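Scaffolding protein (Clostridium cellulolyticum, PDB 1G43) probably binds crystalline cellulose through its family IIIa carbohydrate-binding module, attaching the cellulosome and its enzymes to the substrate. Local coordinates at residues L55-D60 / H93-A98. Sequence-based numbering, arbitrary orientation.
Sequences LTFWCD and HYLEVA. Unlike the reference sequence in segment 55-60: Trp58 (reference Leu), Cys59 (reference Gly). With ZN (zinc ion), chain C.
His93 binds a zinc ion through NE2 at 2.0 Å, with the metal almost equally far from the ring carbons CD2 and CE1, so that it sits close to the bisector at the nitrogen. The other ring nitrogen, ND1, is hydrogen-bonded to a residue flanking one of the two segments, which helps to fix the rotation of the imidazole. This polar site lies at one end of 93-98; what joins that segment to 55-60 is purely apolar. Phe57 reaches across with CG anti to the backbone N (chi1 176°), and its CE1 comes to 3.8 Å from Leu95 CD1. The ring carbon CD1 of Phe57 is nearly as near the same methyl, and the two side chains cross at about a right angle. Farther along the strand, CG2 of Val97 lies 4.3 Å from CE1 of Phe57; both methyls approach the ring obliquely, on the CD1–CE1 side for Leu95 and at CE1 for Val97. No hydrogen bond links the segments, and the CA atoms of Phe57 and Leu95 stand 9.2 Å apart, the spacing of two facing sheets in a beta-sandwich. The contact is a small piece of the core of this CBM3 jelly roll. Strand 55-66 pairs with 111-120, whose Phe118 and Thr116 touch Leu95 and Phe57 respectively, whereas strand 91-99 runs in the opposing sheet between 77-88 and 41-47, with Val97 packed on Val77.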
loop_
_atom_site.group_PDB
_atom_site.type_symbol
_atom_site.label_atom_id
_atom_site.label_comp_id
_atom_site.label_asym_id
_atom_site.label_seq_id
_atom_site.Cartn_x
_atom_site.Cartn_y
_atom_site.Cartn_z
ATOM N N LEU A 55 0.455 -10.798 -12.907
ATOM C CA LEU A 55 -0.434 -9.832 -12.273
ATOM C C LEU A 55 -0.319 -8.464 -12.939
ATOM O O LEU A 55 0.683 -8.148 -13.569
ATOM C CB LEU A 55 -0.095 -9.703 -10.786
ATOM C CG LEU A 55 -0.185 -11.011 -9.980
ATOM C CD1 LEU A 55 0.055 -10.706 -8.504
ATOM C CD2 LEU A 55 -1.558 -11.640 -10.139
ATOM N N THR A 56 -1.377 -7.669 -12.837
ATOM C CA THR A 56 -1.335 -6.324 -13.387
ATOM C C THR A 56 -1.640 -5.377 -12.253
ATOM O O THR A 56 -2.592 -5.591 -11.507
ATOM C CB THR A 56 -2.355 -6.126 -14.548
ATOM O OG1 THR A 56 -1.902 -6.877 -15.668
ATOM C CG2 THR A 56 -2.431 -4.654 -14.989
ATOM N N PHE A 57 -0.795 -4.360 -12.099
ATOM C CA PHE A 57 -0.980 -3.348 -11.070
ATOM C C PHE A 57 -1.601 -2.056 -11.631
ATOM O O PHE A 57 -1.283 -1.634 -12.734
ATOM C CB PHE A 57 0.356 -3.001 -10.446
ATOM C CG PHE A 57 0.285 -1.898 -9.430
ATOM C CD1 PHE A 57 0.004 -2.176 -8.098
ATOM C CD2 PHE A 57 0.561 -0.587 -9.792
ATOM C CE1 PHE A 57 0.008 -1.169 -7.137
ATOM C CE2 PHE A 57 0.571 0.435 -8.835
ATOM C CZ PHE A 57 0.297 0.140 -7.511
ATOM N N TRP A 58 -2.458 -1.420 -10.845
ATOM C CA TRP A 58 -3.103 -0.155 -11.240
ATOM C C TRP A 58 -3.119 0.820 -10.076
ATOM O O TRP A 58 -3.373 0.407 -8.951
ATOM C CB TRP A 58 -4.583 -0.362 -11.626
ATOM C CG TRP A 58 -4.826 -0.979 -12.951
ATOM C CD1 TRP A 58 -4.782 -0.356 -14.160
ATOM C CD2 TRP A 58 -5.189 -2.339 -13.212
ATOM N NE1 TRP A 58 -5.107 -1.239 -15.165
ATOM C CE2 TRP A 58 -5.358 -2.466 -14.612
ATOM C CE3 TRP A 58 -5.394 -3.467 -12.400
ATOM C CZ2 TRP A 58 -5.724 -3.682 -15.224
ATOM C CZ3 TRP A 58 -5.761 -4.681 -13.009
ATOM C CH2 TRP A 58 -5.920 -4.773 -14.407
ATOM N N CYS A 59 -2.819 2.099 -10.332
ATOM C CA CYS A 59 -2.979 3.127 -9.291
ATOM C C CYS A 59 -4.138 3.929 -9.853
ATOM O O CYS A 59 -3.980 4.596 -10.866
ATOM C CB CYS A 59 -1.782 4.070 -9.132
ATOM S SG CYS A 59 -2.077 5.377 -7.848
ATOM N N ASP A 60 -5.297 3.837 -9.213
ATOM C CA ASP A 60 -6.487 4.551 -9.661
ATOM C C ASP A 60 -6.447 6.052 -9.347
ATOM O O ASP A 60 -7.048 6.860 -10.052
ATOM C CB ASP A 60 -7.748 3.935 -9.035
ATOM C CG ASP A 60 -7.918 2.460 -9.387
ATOM O OD1 ASP A 60 -7.571 2.065 -10.524
ATOM O OD2 ASP A 60 -8.417 1.702 -8.517
ATOM N N HIS A 93 3.804 -13.811 -0.721
ATOM C CA HIS A 93 4.236 -12.716 -1.593
ATOM C C HIS A 93 3.746 -11.392 -1.029
ATOM O O HIS A 93 2.939 -11.360 -0.102
ATOM C CB HIS A 93 3.694 -12.863 -3.026
ATOM C CG HIS A 93 4.291 -13.998 -3.783
ATOM N ND1 HIS A 93 3.840 -15.296 -3.660
ATOM C CD2 HIS A 93 5.335 -14.041 -4.641
ATOM C CE1 HIS A 93 4.580 -16.086 -4.410
ATOM N NE2 HIS A 93 5.495 -15.350 -5.017
ATOM N N TYR A 94 4.213 -10.291 -1.592
ATOM C CA TYR A 94 3.751 -9.025 -1.106
ATOM C C TYR A 94 3.792 -7.959 -2.166
ATOM O O TYR A 94 4.671 -7.946 -3.013
ATOM C CB TYR A 94 4.553 -8.596 0.130
ATOM C CG TYR A 94 6.006 -8.173 -0.089
ATOM C CD1 TYR A 94 6.341 -6.836 -0.347
ATOM C CD2 TYR A 94 7.053 -9.095 0.044
ATOM C CE1 TYR A 94 7.670 -6.426 -0.454
ATOM C CE2 TYR A 94 8.386 -8.693 -0.062
ATOM C CZ TYR A 94 8.681 -7.365 -0.309
ATOM O OH TYR A 94 9.984 -6.981 -0.427
ATOM N N LEU A 95 2.804 -7.082 -2.141
ATOM C CA LEU A 95 2.767 -5.973 -3.065
ATOM C C LEU A 95 3.633 -4.894 -2.444
ATOM O O LEU A 95 3.594 -4.705 -1.247
ATOM C CB LEU A 95 1.339 -5.429 -3.210
ATOM C CG LEU A 95 1.176 -3.986 -3.716
ATOM C CD1 LEU A 95 1.843 -3.762 -5.078
ATOM C CD2 LEU A 95 -0.300 -3.675 -3.772
ATOM N N GLU A 96 4.436 -4.214 -3.246
ATOM C CA GLU A 96 5.211 -3.109 -2.721
ATOM C C GLU A 96 4.863 -1.900 -3.548
ATOM O O GLU A 96 5.094 -1.884 -4.745
ATOM C CB GLU A 96 6.712 -3.338 -2.792
ATOM C CG GLU A 96 7.468 -2.162 -2.185
ATOM C CD GLU A 96 8.956 -2.399 -2.102
ATOM O OE1 GLU A 96 9.615 -2.408 -3.161
ATOM O OE2 GLU A 96 9.459 -2.590 -0.981
ATOM N N VAL A 97 4.277 -0.897 -2.906
ATOM C CA VAL A 97 3.911 0.330 -3.592
ATOM C C VAL A 97 5.011 1.368 -3.388
ATOM O O VAL A 97 5.479 1.581 -2.265
ATOM C CB VAL A 97 2.567 0.870 -3.070
ATOM C CG1 VAL A 97 2.186 2.122 -3.811
ATOM C CG2 VAL A 97 1.485 -0.163 -3.259
ATOM N N ALA A 98 5.448 2.004 -4.462
ATOM C CA ALA A 98 6.497 3.011 -4.353
ATOM C C ALA A 98 6.140 4.184 -5.232
ATOM O O ALA A 98 5.192 4.106 -5.989
ATOM C CB ALA A 98 7.812 2.439 -4.786
HETATM ZN ZN ZN C . 6.729 -15.840 -6.487
HETATM O O HOH W 1 6.709 -17.128 -7.211
#